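PDB 1E5D: Rubredoxin\:oxygen oxidoreductase from Desulfovibrio gigas, which catalyses the four-electron reduction of dioxygen to two water molecules, using a diiron centre and a flavin mononucleotide cofactor. Local coordinates for residues V255-S261 / V284-K290. Numbering follows the deposited sequence.
Sequences VVIFYDS and VKLMWCK. With FMN (flavin mononucleotide), chain C.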
# COMPACT_ATOMS: atom_id res chain seq x y z
N VAL A 255 9.17 -21.22 -2.50
CA VAL A 255 9.78 -19.93 -2.19
C VAL A 255 8.93 -18.84 -2.83
O VAL A 255 8.60 -18.88 -4.01
CB VAL A 255 11.24 -19.86 -2.66
CG1 VAL A 255 11.87 -18.51 -2.34
CG2 VAL A 255 12.08 -20.96 -2.03
N VAL A 256 8.53 -17.87 -2.02
CA VAL A 256 7.80 -16.69 -2.43
C VAL A 256 8.76 -15.50 -2.37
O VAL A 256 9.29 -15.14 -1.32
CB VAL A 256 6.61 -16.37 -1.51
CG1 VAL A 256 6.09 -14.96 -1.81
CG2 VAL A 256 5.51 -17.40 -1.65
N ILE A 257 8.99 -14.91 -3.53
CA ILE A 257 9.79 -13.70 -3.63
C ILE A 257 8.87 -12.51 -3.91
O ILE A 257 8.13 -12.49 -4.89
CB ILE A 257 10.82 -13.81 -4.76
CG1 ILE A 257 11.82 -14.96 -4.58
CG2 ILE A 257 11.54 -12.48 -4.95
CD1 ILE A 257 12.50 -15.38 -5.87
N PHE A 258 8.87 -11.50 -3.04
CA PHE A 258 8.05 -10.33 -3.37
C PHE A 258 8.94 -9.10 -3.23
O PHE A 258 9.81 -9.00 -2.38
CB PHE A 258 6.79 -10.27 -2.55
CG PHE A 258 6.80 -9.81 -1.12
CD1 PHE A 258 6.74 -8.47 -0.80
CD2 PHE A 258 6.86 -10.71 -0.07
CE1 PHE A 258 6.72 -8.01 0.50
CE2 PHE A 258 6.85 -10.26 1.24
CZ PHE A 258 6.78 -8.91 1.54
N TYR A 259 8.70 -8.16 -4.13
CA TYR A 259 9.53 -6.99 -4.29
C TYR A 259 8.68 -5.87 -4.87
O TYR A 259 7.59 -6.12 -5.38
CB TYR A 259 10.72 -7.31 -5.23
CG TYR A 259 10.24 -7.26 -6.68
CD1 TYR A 259 9.46 -8.30 -7.18
CD2 TYR A 259 10.56 -6.21 -7.53
CE1 TYR A 259 9.01 -8.29 -8.49
CE2 TYR A 259 10.11 -6.19 -8.84
CZ TYR A 259 9.33 -7.23 -9.32
OH TYR A 259 8.90 -7.19 -10.62
N ASP A 260 9.25 -4.68 -4.85
CA ASP A 260 8.82 -3.57 -5.68
C ASP A 260 10.09 -2.90 -6.19
O ASP A 260 11.20 -3.19 -5.73
CB ASP A 260 7.92 -2.61 -4.94
CG ASP A 260 7.08 -1.77 -5.88
OD1 ASP A 260 7.26 -1.90 -7.11
OD2 ASP A 260 6.24 -0.98 -5.40
N SER A 261 9.95 -2.01 -7.17
CA SER A 261 11.14 -1.45 -7.82
C SER A 261 10.77 -0.21 -8.61
O SER A 261 9.62 -0.09 -9.06
CB SER A 261 11.75 -2.51 -8.72
OG SER A 261 12.91 -2.02 -9.37
N VAL A 284 8.87 -21.65 -7.22
CA VAL A 284 8.98 -20.23 -6.92
C VAL A 284 7.73 -19.46 -7.28
O VAL A 284 7.12 -19.61 -8.33
CB VAL A 284 10.18 -19.62 -7.66
CG1 VAL A 284 10.30 -18.13 -7.39
CG2 VAL A 284 11.46 -20.36 -7.27
N LYS A 285 7.33 -18.59 -6.35
CA LYS A 285 6.37 -17.55 -6.66
C LYS A 285 7.11 -16.21 -6.60
O LYS A 285 7.52 -15.81 -5.51
CB LYS A 285 5.16 -17.55 -5.73
CG LYS A 285 4.36 -18.84 -5.74
CD LYS A 285 3.45 -18.94 -6.96
CE LYS A 285 3.64 -20.26 -7.69
NZ LYS A 285 3.77 -20.09 -9.16
N LEU A 286 7.26 -15.59 -7.76
CA LEU A 286 7.81 -14.26 -7.93
C LEU A 286 6.69 -13.22 -8.04
O LEU A 286 6.02 -13.13 -9.06
CB LEU A 286 8.70 -14.20 -9.18
CG LEU A 286 9.41 -12.86 -9.44
CD1 LEU A 286 10.02 -12.34 -8.15
CD2 LEU A 286 10.48 -13.00 -10.50
N MET A 287 6.47 -12.43 -6.99
CA MET A 287 5.32 -11.54 -6.98
C MET A 287 5.68 -10.07 -6.81
O MET A 287 6.28 -9.66 -5.82
CB MET A 287 4.36 -11.97 -5.84
CG MET A 287 4.14 -13.48 -5.87
SD MET A 287 3.08 -14.06 -4.53
CE MET A 287 1.48 -13.66 -5.21
N TRP A 288 5.29 -9.26 -7.78
CA TRP A 288 5.43 -7.81 -7.80
C TRP A 288 4.33 -7.14 -6.98
O TRP A 288 3.15 -7.33 -7.25
CB TRP A 288 5.36 -7.35 -9.25
CG TRP A 288 5.66 -5.91 -9.49
CD1 TRP A 288 6.44 -5.11 -8.70
CD2 TRP A 288 5.21 -5.08 -10.56
NE1 TRP A 288 6.49 -3.84 -9.22
CE2 TRP A 288 5.75 -3.80 -10.37
CE3 TRP A 288 4.41 -5.30 -11.69
CZ2 TRP A 288 5.52 -2.73 -11.24
CZ3 TRP A 288 4.18 -4.24 -12.55
CH2 TRP A 288 4.73 -2.97 -12.33
N CYS A 289 4.69 -6.34 -5.98
CA CYS A 289 3.68 -5.67 -5.17
C CYS A 289 2.78 -4.74 -5.96
O CYS A 289 1.68 -4.40 -5.54
CB CYS A 289 4.34 -4.84 -4.05
SG CYS A 289 5.11 -5.86 -2.79
N LYS A 290 3.22 -4.27 -7.13
CA LYS A 290 2.33 -3.37 -7.87
C LYS A 290 1.26 -4.17 -8.61
O LYS A 290 0.26 -3.57 -9.01
CB LYS A 290 3.13 -2.52 -8.85
CG LYS A 290 3.13 -1.04 -8.58
CD LYS A 290 4.38 -0.58 -7.86
CE LYS A 290 4.86 0.76 -8.39
NZ LYS A 290 6.35 0.77 -8.47
N1 FMN C . 19.08 5.53 -2.82
C2 FMN C . 19.59 5.67 -1.60
O2 FMN C . 20.68 5.26 -1.30
N3 FMN C . 18.87 6.32 -0.57
C4 FMN C . 17.80 7.14 -0.87
O4 FMN C . 17.20 7.65 0.06
C4A FMN C . 17.26 7.04 -2.22
N5 FMN C . 16.03 7.50 -2.51
C5A FMN C . 15.73 7.65 -3.84
C6 FMN C . 14.50 8.26 -4.17
C7 FMN C . 14.01 8.22 -5.46
C7M FMN C . 12.58 8.61 -5.72
C8 FMN C . 14.74 7.51 -6.49
C8M FMN C . 14.34 7.65 -7.94
C9 FMN C . 16.05 7.08 -6.21
C9A FMN C . 16.44 6.97 -4.87
N10 FMN C . 17.57 6.20 -4.45
C10 FMN C . 18.02 6.27 -3.20
C1' FMN C . 18.35 5.53 -5.51
C2' FMN C . 17.73 4.15 -5.87
O2' FMN C . 17.73 3.30 -4.73
C3' FMN C . 18.63 3.58 -6.96
O3' FMN C . 18.26 4.24 -8.16
C4' FMN C . 18.40 2.07 -7.12
O4' FMN C . 19.24 1.57 -8.18
C5' FMN C . 16.94 1.87 -7.45
O5' FMN C . 16.66 0.34 -7.65
P FMN C . 15.52 -0.14 -8.54
O1P FMN C . 15.22 -1.57 -8.09
O2P FMN C . 14.43 0.73 -8.52
O3P FMN C . 15.97 -0.18 -9.92
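Parallel strands 255-259 and 284-288 pair in register at the edge of the five-stranded parallel sheet of the flavodoxin domain, 284-288 outermost, V255 beside V284 through Y259 beside W288. K285 N, M287 N and C289 N donate to V255 O, I257 O and Y259 O, while K285 O receives I257 N; the M287 N to I257 O bond, 2.7 Å, is straight at 180°. Toward the C-terminal end the ladder opens, and Y259 N to M287 O is weak. On the face covered by helix 265-279, I257 CD1 touches V284 CG1, and its CG2 branch presses on L286 CD1 at 3.5 Å. Y259 follows on this face: with chi1 at 79°, CG sits between the backbone N and the carbonyl carbon, and the ring is carried across to W288, whose CD1 lies over one ring face, 3.6 Å from Y259 CZ. The phenol and the indole five-membered ring lie 19° from parallel but displaced laterally, with little overlap. V256, F258 and M287 occupy the other face, against helix 294-302, with the F258 ring also reaching helix 320-331; C289 SG meets F258 CD1 obliquely at 3.7 Å. Beyond the strands, D260 OD1 accepts three donors: S261 N at 2.7 Å and W288 NE1 at 3.0 Å, from opposite sides of the carboxylate plane, and K290 NZ on the syn side in a 3.1 Å salt bridge. The K290 ammonium also bonds to G25 O of the second subunit, tying this corner to the dimer contact. S261, next in this loop, donates its OG to FMN O1P at 2.7 Å. With helix 265-279 linking the strands, this is the right-handed beta-alpha-beta crossover of the flavodoxin fold, in which the loop after the first strand grips the flavin phosphate.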